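Local coordinates for Lmo2051 protein (PDB 3I18), which probably acts as an ATP-dependent serine protease of the peptidase S16 (Lon) family, of which this chain is the PDZ domain, at residues Thr5-Gly8 with Val9-Met12. Numbering follows the deposited sequence.
Sequences TYDG and VYVM. Unlike the reference sequence in segment 9-12: Met-12 (reference Leu).
Tyr-6 and Val-9, and likewise Asp-7 and Tyr-10, lie three residues apart and touch, an example of side chains lining up locally where a loop runs into a strand. Tyr-6 sets CG anti to its own backbone N (chi1 178°), which carries the ring forward along the chain rather than back toward Thr-5. One face of that ring is covered by the backbone at Gly-8, whose N is 3.8 Å above the plane, over its centre. The phenol end continues to Val-9, where Tyr-6 OH stands 4.0 Å from Val-9 N. Asp-7 leaves on the opposite flank, and the phenol of Tyr-10 extends back beside it, ending with Tyr-10 OH 4.0 Å from Asp-7 OD2. At that separation this is loose contact rather than a bonded pair. The carboxylate and ring planes stand nearly perpendicular, 87° apart. Gly-8 then takes an extended conformation with positive phi (142°), in which a CB would be jammed against the carbonyl O of Asp-7. Val-9 follows immediately and begins strand 9-14. This first strand of the PDZ domain's antiparallel sheet lies between strands 29-33 and 83-89. Val-9 is buried against Ile-30, Leu-89 and Phe-38, the last also touched by Tyr-6, while on the more exposed flank Asp-7 and Tyr-10 both rest on Leu-29.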
loop_
_atom_site.group_PDB
_atom_site.type_symbol
_atom_site.label_atom_id
_atom_site.label_comp_id
_atom_site.label_asym_id
_atom_site.label_seq_id
_atom_site.Cartn_x
_atom_site.Cartn_y
_atom_site.Cartn_z
ATOM N N THR A 5 -5.516 -11.934 -15.096
ATOM C CA THR A 5 -4.867 -10.657 -14.837
ATOM C C THR A 5 -5.021 -10.189 -13.394
ATOM O O THR A 5 -6.102 -10.267 -12.810
ATOM C CB THR A 5 -5.398 -9.559 -15.792
ATOM O OG1 THR A 5 -4.739 -8.317 -15.513
ATOM C CG2 THR A 5 -6.895 -9.387 -15.628
ATOM N N TYR A 6 -3.916 -9.725 -12.823
ATOM C CA TYR A 6 -3.885 -9.220 -11.452
ATOM C C TYR A 6 -3.717 -7.705 -11.564
ATOM O O TYR A 6 -2.702 -7.234 -12.064
ATOM C CB TYR A 6 -2.694 -9.824 -10.707
ATOM C CG TYR A 6 -2.534 -9.328 -9.290
ATOM C CD1 TYR A 6 -3.515 -9.581 -8.328
ATOM C CD2 TYR A 6 -1.400 -8.610 -8.907
ATOM C CE1 TYR A 6 -3.369 -9.134 -7.016
ATOM C CE2 TYR A 6 -1.243 -8.157 -7.598
ATOM C CZ TYR A 6 -2.228 -8.423 -6.661
ATOM O OH TYR A 6 -2.072 -7.989 -5.365
ATOM N N ASP A 7 -4.708 -6.948 -11.104
ATOM C CA ASP A 7 -4.652 -5.494 -11.199
ATOM C C ASP A 7 -3.848 -4.826 -10.086
ATOM O O ASP A 7 -3.293 -3.746 -10.284
ATOM C CB ASP A 7 -6.068 -4.914 -11.210
ATOM C CG ASP A 7 -6.942 -5.529 -12.286
ATOM O OD1 ASP A 7 -6.506 -5.572 -13.457
ATOM O OD2 ASP A 7 -8.067 -5.963 -11.955
ATOM N N GLY A 8 -3.784 -5.467 -8.924
ATOM C CA GLY A 8 -3.053 -4.900 -7.804
ATOM C C GLY A 8 -3.767 -5.157 -6.489
ATOM O O GLY A 8 -4.465 -6.161 -6.338
ATOM N N VAL A 9 -3.599 -4.251 -5.531
ATOM C CA VAL A 9 -4.237 -4.403 -4.229
ATOM C C VAL A 9 -5.256 -3.289 -3.960
ATOM O O VAL A 9 -4.977 -2.115 -4.193
ATOM C CB VAL A 9 -3.172 -4.424 -3.096
ATOM C CG1 VAL A 9 -2.399 -3.111 -3.070
ATOM C CG2 VAL A 9 -3.841 -4.668 -1.758
ATOM N N TYR A 10 -6.443 -3.660 -3.484
ATOM C CA TYR A 10 -7.475 -2.671 -3.175
ATOM C C TYR A 10 -7.415 -2.298 -1.701
ATOM O O TYR A 10 -7.394 -3.169 -0.829
ATOM C CB TYR A 10 -8.871 -3.210 -3.505
ATOM C CG TYR A 10 -9.132 -3.376 -4.984
ATOM C CD1 TYR A 10 -8.726 -4.526 -5.659
ATOM C CD2 TYR A 10 -9.758 -2.367 -5.716
ATOM C CE1 TYR A 10 -8.936 -4.666 -7.029
ATOM C CE2 TYR A 10 -9.969 -2.494 -7.087
ATOM C CZ TYR A 10 -9.557 -3.643 -7.733
ATOM O OH TYR A 10 -9.754 -3.766 -9.091
ATOM N N VAL A 11 -7.382 -0.998 -1.429
ATOM C CA VAL A 11 -7.321 -0.491 -0.062
ATOM C C VAL A 11 -8.702 -0.592 0.585
ATOM O O VAL A 11 -9.703 -0.205 -0.015
ATOM C CB VAL A 11 -6.867 0.988 -0.044
ATOM C CG1 VAL A 11 -6.858 1.519 1.381
ATOM C CG2 VAL A 11 -5.483 1.108 -0.662
HETATM N N MSE A 12 -8.761 -1.107 1.808
HETATM C CA MSE A 12 -10.043 -1.252 2.489
HETATM C C MSE A 12 -10.210 -0.294 3.650
HETATM O O MSE A 12 -11.330 0.013 4.055
HETATM C CB MSE A 12 -10.221 -2.686 2.985
HETATM C CG MSE A 12 -11.491 -2.896 3.786
HETATM SE SE MSE A 12 -11.890 -4.740 3.960
HETATM C CE MSE A 12 -10.494 -5.223 5.210
#